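Long-range contact in racemase (Pseudovibrio sp. JE062, PDB 3MKC), which belongs to the mandelate racemase/muconate lactonizing enzyme group of the enolase superfamily, pairing an enolase-type N-terminal domain with a TIM-barrel-like domain: residues Y91-F105 against A263-W275. Sequence-based numbering, arbitrary orientation.
Sequences YDATQWQGMRGLGMF and AEMSTTRFEAEEW
Y91, at the end of helix 83-93, sets its hydroxyl obliquely against the F270 ring, with OH 3.7 Å from CE2; the phenol gives both a ring surface near F270 and an oxygen for R100 NH1, in a weak bond. The M99 carbonyl lies beside the T268 methyl, and its O accepts a nearly straight bond (170°) from R100 NH1. R100 makes the largest share of the contact, its long chain reaching several partners. Bent at chi2 (-72°), it brings the guanidinium across T268, whose OG1 lies over one face, while R100 NH2 comes within 3.3 Å of F270 CB. E271 divides its oxygens: OE1 accepts from T267 N, and OE2 makes a long salt bridge, 3.9 Å, to R100 NE. A water accepts from G101 N, donates to E271 OE2 and hydrogen-bonds T267 OG1. G101, with positive phi, lets the loop turn into helix 102-122. There the flexible selenomethionine M104 packs CB on T267 CB (3.9 Å) and curls SE and CE toward the T268 methyl, and F105 turns its ring edge to T267 CG2; both threonines pair a methyl with a hydroxyl. The contact joins the N-terminal domain to helix 268-277 of the barrel domain and the loop leading into it, with helix 293-306, where T268 touches E296, alongside.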
ATOM      1  N   TYR A  91       2.308  11.460 -16.514  1.00 12.38           N
ATOM      2  CA  TYR A  91       1.350  12.311 -15.816  1.00 11.12           C
ATOM      3  C   TYR A  91       0.942  13.517 -16.664  1.00 11.56           C
ATOM      4  O   TYR A  91      -0.241  13.793 -16.832  1.00 12.63           O
ATOM      5  CB  TYR A  91       1.937  12.809 -14.491  1.00 10.42           C
ATOM      6  CG  TYR A  91       0.941  13.578 -13.646  1.00 10.32           C
ATOM      7  CD1 TYR A  91       0.101  12.917 -12.754  1.00 10.70           C
ATOM      8  CD2 TYR A  91       0.824  14.964 -13.756  1.00 11.64           C
ATOM      9  CE1 TYR A  91      -0.834  13.618 -11.986  1.00  9.95           C
ATOM     10  CE2 TYR A  91      -0.106  15.672 -12.999  1.00 11.63           C
ATOM     11  CZ  TYR A  91      -0.930  14.993 -12.113  1.00 10.51           C
ATOM     12  OH  TYR A  91      -1.837  15.692 -11.347  1.00 12.03           O
ATOM     13  N   ASP A  92       1.930  14.231 -17.192  1.00 12.78           N
ATOM     14  CA  ASP A  92       1.656  15.412 -17.998  1.00 14.17           C
ATOM     15  C   ASP A  92       0.779  15.115 -19.209  1.00 12.92           C
ATOM     16  O   ASP A  92      -0.095  15.903 -19.554  1.00 12.54           O
ATOM     17  CB  ASP A  92       2.967  16.035 -18.481  1.00 16.88           C
ATOM     18  CG  ASP A  92       2.743  17.253 -19.348  1.00 23.38           C
ATOM     19  OD1 ASP A  92       2.253  18.279 -18.826  1.00 26.82           O
ATOM     20  OD2 ASP A  92       3.044  17.186 -20.560  1.00 27.35           O
ATOM     21  N   ALA A  93       1.008  13.972 -19.848  1.00 13.12           N
ATOM     22  CA  ALA A  93       0.262  13.617 -21.054  1.00 13.11           C
ATOM     23  C   ALA A  93      -1.129  13.042 -20.832  1.00 13.69           C
ATOM     24  O   ALA A  93      -1.880  12.847 -21.788  1.00 17.15           O
ATOM     25  CB  ALA A  93       1.091  12.640 -21.893  1.00 11.87           C
ATOM     26  N   THR A  94      -1.490  12.794 -19.579  1.00 15.78           N
ATOM     27  CA  THR A  94      -2.785  12.204 -19.274  1.00 14.68           C
ATOM     28  C   THR A  94      -3.641  13.046 -18.324  1.00 14.78           C
ATOM     29  O   THR A  94      -4.624  12.555 -17.782  1.00 16.63           O
ATOM     30  CB  THR A  94      -2.589  10.831 -18.629  1.00 15.10           C
ATOM     31  OG1 THR A  94      -1.797  10.991 -17.444  1.00 14.39           O
ATOM     32  CG2 THR A  94      -1.862   9.876 -19.588  1.00 15.99           C
ATOM     33  N   GLN A  95      -3.272  14.305 -18.127  1.00 13.92           N
ATOM     34  CA  GLN A  95      -4.012  15.176 -17.220  1.00 15.39           C
ATOM     35  C   GLN A  95      -5.517  15.252 -17.449  1.00 14.27           C
ATOM     36  O   GLN A  95      -6.283  15.410 -16.491  1.00 14.38           O
ATOM     37  CB  GLN A  95      -3.456  16.594 -17.275  1.00 16.70           C
ATOM     38  CG  GLN A  95      -2.051  16.746 -16.757  1.00 19.30           C
ATOM     39  CD  GLN A  95      -1.581  18.173 -16.865  1.00 19.73           C
ATOM     40  OE1 GLN A  95      -2.089  19.058 -16.178  1.00 20.53           O
ATOM     41  NE2 GLN A  95      -0.613  18.412 -17.743  1.00 19.88           N
ATOM     42  N   TRP A  96      -5.954  15.153 -18.703  1.00 13.21           N
ATOM     43  CA  TRP A  96      -7.380  15.266 -18.967  1.00 13.30           C
ATOM     44  C   TRP A  96      -8.227  14.236 -18.227  1.00 13.22           C
ATOM     45  O   TRP A  96      -9.352  14.535 -17.833  1.00 13.17           O
ATOM     46  CB  TRP A  96      -7.685  15.191 -20.473  1.00 15.13           C
ATOM     47  CG  TRP A  96      -9.028  15.790 -20.790  1.00 16.32           C
ATOM     48  CD1 TRP A  96     -10.189  15.119 -21.064  1.00 16.60           C
ATOM     49  CD2 TRP A  96      -9.367  17.185 -20.780  1.00 16.26           C
ATOM     50  NE1 TRP A  96     -11.229  16.011 -21.222  1.00 17.28           N
ATOM     51  CE2 TRP A  96     -10.751  17.284 -21.050  1.00 17.89           C
ATOM     52  CE3 TRP A  96      -8.635  18.359 -20.563  1.00 18.67           C
ATOM     53  CZ2 TRP A  96     -11.419  18.513 -21.109  1.00 18.54           C
ATOM     54  CZ3 TRP A  96      -9.300  19.586 -20.619  1.00 18.01           C
ATOM     55  CH2 TRP A  96     -10.678  19.650 -20.889  1.00 19.90           C
ATOM     56  N   GLN A  97      -7.697  13.033 -18.026  1.00 12.87           N
ATOM     57  CA  GLN A  97      -8.466  12.008 -17.322  1.00 13.20           C
ATOM     58  C   GLN A  97      -7.679  11.144 -16.344  1.00 13.30           C
ATOM     59  O   GLN A  97      -8.197  10.145 -15.861  1.00 15.74           O
ATOM     60  CB  GLN A  97      -9.183  11.090 -18.325  1.00 13.45           C
ATOM     61  CG  GLN A  97      -8.272  10.381 -19.327  1.00 13.77           C
ATOM     62  CD  GLN A  97      -9.053   9.538 -20.339  1.00 15.52           C
ATOM     63  OE1 GLN A  97     -10.244   9.754 -20.548  1.00 16.82           O
ATOM     64  NE2 GLN A  97      -8.374   8.587 -20.978  1.00 13.78           N
ATOM     65  N   GLY A  98      -6.443  11.523 -16.040  1.00 15.12           N
ATOM     66  CA  GLY A  98      -5.661  10.705 -15.127  1.00 15.46           C
ATOM     67  C   GLY A  98      -4.956  11.399 -13.978  1.00 14.79           C
ATOM     68  O   GLY A  98      -4.123  10.785 -13.316  1.00 16.10           O
HETATM   69  N   MSE A  99      -5.290  12.658 -13.711  1.00 13.28           N
HETATM   70  CA  MSE A  99      -4.630  13.379 -12.623  1.00 12.50           C
HETATM   71  C   MSE A  99      -4.981  12.851 -11.251  1.00 10.46           C
HETATM   72  O   MSE A  99      -4.219  13.023 -10.305  1.00 11.12           O
HETATM   73  CB  MSE A  99      -4.972  14.863 -12.664  1.00 13.68           C
HETATM   74  CG  MSE A  99      -4.174  15.642 -13.679  1.00 19.44           C
HETATM   75 SE   MSE A  99      -4.392  17.514 -13.424  1.00 25.35          SE
HETATM   76  CE  MSE A  99      -6.248  17.610 -13.858  1.00 17.05           C
ATOM     77  N   ARG A 100      -6.156  12.242 -11.143  1.00 11.57           N
ATOM     78  CA  ARG A 100      -6.622  11.678  -9.882  1.00 10.39           C
ATOM     79  C   ARG A 100      -7.453  10.447 -10.217  1.00 11.63           C
ATOM     80  O   ARG A 100      -7.731  10.173 -11.385  1.00 12.23           O
ATOM     81  CB  ARG A 100      -7.511  12.678  -9.133  1.00 10.47           C
ATOM     82  CG  ARG A 100      -6.882  14.053  -8.869  1.00 10.68           C
ATOM     83  CD  ARG A 100      -5.804  14.014  -7.801  1.00  9.47           C
ATOM     84  NE  ARG A 100      -5.420  15.366  -7.398  1.00  9.17           N
ATOM     85  CZ  ARG A 100      -4.579  16.150  -8.068  1.00 10.47           C
ATOM     86  NH1 ARG A 100      -3.992  15.725  -9.184  1.00 10.87           N
ATOM     87  NH2 ARG A 100      -4.360  17.388  -7.640  1.00 11.27           N
ATOM     88  N   GLY A 101      -7.846   9.700  -9.192  1.00 12.58           N
ATOM     89  CA  GLY A 101      -8.680   8.535  -9.422  1.00 11.27           C
ATOM     90  C   GLY A 101      -8.085   7.356 -10.173  1.00 11.40           C
ATOM     91  O   GLY A 101      -6.882   7.103 -10.116  1.00 11.99           O
ATOM     92  N   LEU A 102      -8.953   6.638 -10.882  1.00 13.13           N
ATOM     93  CA  LEU A 102      -8.573   5.433 -11.626  1.00 13.84           C
ATOM     94  C   LEU A 102      -7.306   5.553 -12.462  1.00 14.20           C
ATOM     95  O   LEU A 102      -6.444   4.673 -12.427  1.00 14.47           O
ATOM     96  CB  LEU A 102      -9.724   4.996 -12.542  1.00 16.18           C
ATOM     97  CG  LEU A 102      -9.528   3.654 -13.250  1.00 21.11           C
ATOM     98  CD1 LEU A 102      -9.995   2.534 -12.334  1.00 20.59           C
ATOM     99  CD2 LEU A 102     -10.326   3.617 -14.547  1.00 23.06           C
ATOM    100  N   GLY A 103      -7.211   6.627 -13.237  1.00 12.32           N
ATOM    101  CA  GLY A 103      -6.047   6.821 -14.077  1.00 12.74           C
ATOM    102  C   GLY A 103      -4.739   6.699 -13.320  1.00 12.34           C
ATOM    103  O   GLY A 103      -3.761   6.165 -13.844  1.00 13.58           O
HETATM  104  N   MSE A 104      -4.716   7.187 -12.086  1.00 12.33           N
HETATM  105  CA  MSE A 104      -3.500   7.130 -11.284  1.00 11.82           C
HETATM  106  C   MSE A 104      -3.149   5.708 -10.862  1.00 10.89           C
HETATM  107  O   MSE A 104      -1.980   5.405 -10.637  1.00 13.41           O
HETATM  108  CB  MSE A 104      -3.632   8.023 -10.041  1.00 12.45           C
HETATM  109  CG  MSE A 104      -3.515   9.521 -10.344  1.00 13.06           C
HETATM  110 SE   MSE A 104      -1.867  10.068 -11.192  1.00 16.88          SE
HETATM  111  CE  MSE A 104      -0.616   9.437  -9.881  1.00 13.33           C
ATOM    112  N   PHE A 105      -4.147   4.833 -10.757  1.00 12.20           N
ATOM    113  CA  PHE A 105      -3.849   3.457 -10.371  1.00 12.78           C
ATOM    114  C   PHE A 105      -2.996   2.868 -11.496  1.00 13.03           C
ATOM    115  O   PHE A 105      -2.012   2.173 -11.248  1.00 13.80           O
ATOM    116  CB  PHE A 105      -5.122   2.609 -10.217  1.00 11.85           C
ATOM    117  CG  PHE A 105      -6.153   3.180  -9.281  1.00 12.54           C
ATOM    118  CD1 PHE A 105      -5.873   4.276  -8.458  1.00 11.69           C
ATOM    119  CD2 PHE A 105      -7.431   2.621  -9.240  1.00 10.77           C
ATOM    120  CE1 PHE A 105      -6.855   4.800  -7.615  1.00 11.22           C
ATOM    121  CE2 PHE A 105      -8.417   3.139  -8.400  1.00  9.15           C
ATOM    122  CZ  PHE A 105      -8.129   4.231  -7.586  1.00 12.14           C
ATOM    123  N   ALA A 263      -5.995   9.383   4.087  1.00 10.71           N
ATOM    124  CA  ALA A 263      -5.470   9.201   2.732  1.00 10.47           C
ATOM    125  C   ALA A 263      -5.410   7.792   2.145  1.00 10.70           C
ATOM    126  O   ALA A 263      -4.826   7.591   1.088  1.00 12.77           O
ATOM    127  CB  ALA A 263      -4.100   9.854   2.634  1.00 10.63           C
ATOM    128  N   GLU A 264      -6.016   6.825   2.819  1.00 12.49           N
ATOM    129  CA  GLU A 264      -6.017   5.455   2.322  1.00 12.93           C
ATOM    130  C   GLU A 264      -6.431   5.352   0.854  1.00 11.87           C
ATOM    131  O   GLU A 264      -5.816   4.619   0.091  1.00 12.13           O
ATOM    132  CB  GLU A 264      -6.967   4.581   3.155  1.00 14.94           C
ATOM    133  CG  GLU A 264      -7.377   3.294   2.432  1.00 18.83           C
ATOM    134  CD  GLU A 264      -8.236   2.371   3.268  1.00 19.67           C
ATOM    135  OE1 GLU A 264      -9.256   2.830   3.821  1.00 17.22           O
ATOM    136  OE2 GLU A 264      -7.889   1.173   3.363  1.00 21.19           O
HETATM  137  N   MSE A 265      -7.475   6.082   0.462  1.00 11.92           N
HETATM  138  CA  MSE A 265      -7.973   6.001  -0.914  1.00 10.56           C
HETATM  139  C   MSE A 265      -7.537   7.127  -1.843  1.00 10.88           C
HETATM  140  O   MSE A 265      -7.960   7.190  -3.004  1.00 12.23           O
HETATM  141  CB  MSE A 265      -9.504   5.938  -0.905  1.00 14.46           C
HETATM  142  CG  MSE A 265     -10.085   4.819  -0.041  1.00 15.77           C
HETATM  143 SE   MSE A 265     -11.995   4.667  -0.199  1.00 25.67          SE
HETATM  144  CE  MSE A 265     -12.526   5.875   1.178  1.00 20.18           C
ATOM    145  N   SER A 266      -6.691   8.011  -1.336  1.00 11.94           N
ATOM    146  CA  SER A 266      -6.218   9.166  -2.105  1.00 10.50           C
ATOM    147  C   SER A 266      -5.227   8.832  -3.217  1.00 10.56           C
ATOM    148  O   SER A 266      -4.740   7.705  -3.317  1.00 12.22           O
ATOM    149  CB  SER A 266      -5.537  10.146  -1.162  1.00 12.15           C
ATOM    150  OG  SER A 266      -4.329   9.571  -0.688  1.00 14.50           O
ATOM    151  N   THR A 267      -4.945   9.829  -4.057  1.00 11.95           N
ATOM    152  CA  THR A 267      -3.952   9.690  -5.127  1.00  9.98           C
ATOM    153  C   THR A 267      -3.205  11.017  -5.262  1.00  9.93           C
ATOM    154  O   THR A 267      -3.789  12.093  -5.094  1.00 11.65           O
ATOM    155  CB  THR A 267      -4.573   9.315  -6.500  1.00 10.29           C
ATOM    156  OG1 THR A 267      -5.327  10.422  -7.012  1.00 10.95           O
ATOM    157  CG2 THR A 267      -5.461   8.079  -6.365  1.00 10.38           C
ATOM    158  N   THR A 268      -1.910  10.904  -5.547  1.00  8.77           N
ATOM    159  CA  THR A 268      -0.959  11.998  -5.723  1.00  7.58           C
ATOM    160  C   THR A 268      -0.539  12.692  -4.445  1.00  7.53           C
ATOM    161  O   THR A 268      -1.203  12.600  -3.412  1.00 10.48           O
ATOM    162  CB  THR A 268      -1.454  13.092  -6.689  1.00  7.68           C
ATOM    163  OG1 THR A 268      -2.430  13.906  -6.027  1.00  9.91           O
ATOM    164  CG2 THR A 268      -2.055  12.466  -7.952  1.00  7.73           C
ATOM    165  N   ARG A 269       0.586  13.384  -4.537  1.00  9.33           N
ATOM    166  CA  ARG A 269       1.135  14.111  -3.407  1.00  8.18           C
ATOM    167  C   ARG A 269       0.288  15.346  -3.157  1.00  7.65           C
ATOM    168  O   ARG A 269       0.388  15.970  -2.107  1.00 10.69           O
ATOM    169  CB  ARG A 269       2.578  14.518  -3.709  1.00  9.39           C
ATOM    170  CG  ARG A 269       2.745  15.311  -4.996  1.00 10.21           C
ATOM    171  CD  ARG A 269       4.224  15.507  -5.310  1.00 14.08           C
ATOM    172  NE  ARG A 269       4.462  16.384  -6.456  1.00 13.73           N
ATOM    173  CZ  ARG A 269       4.184  16.064  -7.716  1.00 15.61           C
ATOM    174  NH1 ARG A 269       3.657  14.882  -8.001  1.00 16.63           N
ATOM    175  NH2 ARG A 269       4.432  16.928  -8.694  1.00 15.21           N
ATOM    176  N   PHE A 270      -0.546  15.699  -4.129  1.00  8.59           N
ATOM    177  CA  PHE A 270      -1.391  16.883  -3.981  1.00  8.82           C
ATOM    178  C   PHE A 270      -2.500  16.634  -2.969  1.00 10.69           C
ATOM    179  O   PHE A 270      -2.832  17.508  -2.159  1.00 11.08           O
ATOM    180  CB  PHE A 270      -1.967  17.266  -5.343  1.00 10.19           C
ATOM    181  CG  PHE A 270      -0.907  17.483  -6.388  1.00  8.58           C
ATOM    182  CD1 PHE A 270       0.086  18.432  -6.191  1.00  9.38           C
ATOM    183  CD2 PHE A 270      -0.872  16.709  -7.540  1.00 11.37           C
ATOM    184  CE1 PHE A 270       1.106  18.609  -7.123  1.00  8.90           C
ATOM    185  CE2 PHE A 270       0.142  16.875  -8.476  1.00  9.48           C
ATOM    186  CZ  PHE A 270       1.133  17.823  -8.271  1.00 10.42           C
ATOM    187  N   GLU A 271      -3.092  15.446  -3.023  1.00  9.52           N
ATOM    188  CA  GLU A 271      -4.138  15.115  -2.069  1.00  9.20           C
ATOM    189  C   GLU A 271      -3.461  14.872  -0.734  1.00  8.58           C
ATOM    190  O   GLU A 271      -3.979  15.267   0.303  1.00  9.85           O
ATOM    191  CB  GLU A 271      -4.919  13.862  -2.501  1.00  8.75           C
ATOM    192  CG  GLU A 271      -5.820  14.132  -3.698  1.00 11.21           C
ATOM    193  CD  GLU A 271      -6.813  13.027  -3.980  1.00 11.08           C
ATOM    194  OE1 GLU A 271      -6.858  12.028  -3.225  1.00 12.96           O
ATOM    195  OE2 GLU A 271      -7.565  13.167  -4.971  1.00 11.33           O
ATOM    196  N   ALA A 272      -2.299  14.227  -0.762  1.00  8.35           N
ATOM    197  CA  ALA A 272      -1.580  13.962   0.478  1.00  9.02           C
ATOM    198  C   ALA A 272      -1.250  15.261   1.218  1.00  9.97           C
ATOM    199  O   ALA A 272      -1.383  15.337   2.432  1.00 10.55           O
ATOM    200  CB  ALA A 272      -0.294  13.181   0.197  1.00  8.65           C
ATOM    201  N   GLU A 273      -0.816  16.279   0.483  1.00  8.19           N
ATOM    202  CA  GLU A 273      -0.473  17.545   1.111  1.00 10.76           C
ATOM    203  C   GLU A 273      -1.689  18.130   1.823  1.00 10.26           C
ATOM    204  O   GLU A 273      -1.563  18.675   2.916  1.00 11.13           O
ATOM    205  CB  GLU A 273       0.052  18.537   0.066  1.00 13.27           C
ATOM    206  CG  GLU A 273       0.456  19.893   0.633  1.00 19.48           C
ATOM    207  CD  GLU A 273      -0.730  20.825   0.829  1.00 26.48           C
ATOM    208  OE1 GLU A 273      -1.579  20.900  -0.086  1.00 29.07           O
ATOM    209  OE2 GLU A 273      -0.809  21.492   1.887  1.00 30.42           O
ATOM    210  N   GLU A 274      -2.867  18.009   1.209  1.00 11.05           N
ATOM    211  CA  GLU A 274      -4.077  18.547   1.822  1.00 10.95           C
ATOM    212  C   GLU A 274      -4.400  17.752   3.094  1.00 11.65           C
ATOM    213  O   GLU A 274      -4.863  18.312   4.087  1.00 12.24           O
ATOM    214  CB  GLU A 274      -5.248  18.497   0.826  1.00 14.60           C
ATOM    215  CG  GLU A 274      -6.547  19.066   1.368  1.00 21.84           C
ATOM    216  CD  GLU A 274      -7.675  19.078   0.346  1.00 26.67           C
ATOM    217  OE1 GLU A 274      -7.681  18.213  -0.559  1.00 29.16           O
ATOM    218  OE2 GLU A 274      -8.570  19.945   0.462  1.00 27.39           O
ATOM    219  N   TRP A 275      -4.158  16.446   3.071  1.00 10.24           N
ATOM    220  CA  TRP A 275      -4.407  15.655   4.272  1.00  8.54           C
ATOM    221  C   TRP A 275      -3.490  16.132   5.391  1.00  7.62           C
ATOM    222  O   TRP A 275      -3.878  16.173   6.553  1.00 10.01           O
ATOM    223  CB  TRP A 275      -4.139  14.177   4.024  1.00  8.98           C
ATOM    224  CG  TRP A 275      -5.303  13.464   3.437  1.00  7.37           C
ATOM    225  CD1 TRP A 275      -5.528  13.212   2.117  1.00  8.64           C
ATOM    226  CD2 TRP A 275      -6.408  12.900   4.153  1.00  7.21           C
ATOM    227  NE1 TRP A 275      -6.705  12.519   1.964  1.00  8.95           N
ATOM    228  CE2 TRP A 275      -7.266  12.315   3.198  1.00  7.91           C
ATOM    229  CE3 TRP A 275      -6.758  12.833   5.510  1.00  8.78           C
ATOM    230  CZ2 TRP A 275      -8.455  11.666   3.555  1.00  9.52           C
ATOM    231  CZ3 TRP A 275      -7.947  12.189   5.867  1.00  8.13           C
ATOM    232  CH2 TRP A 275      -8.779  11.615   4.891  1.00  7.99           C
TER
HETATM  233  O   HOH W   1      -7.911  10.712  -6.201  1.00 11.92           O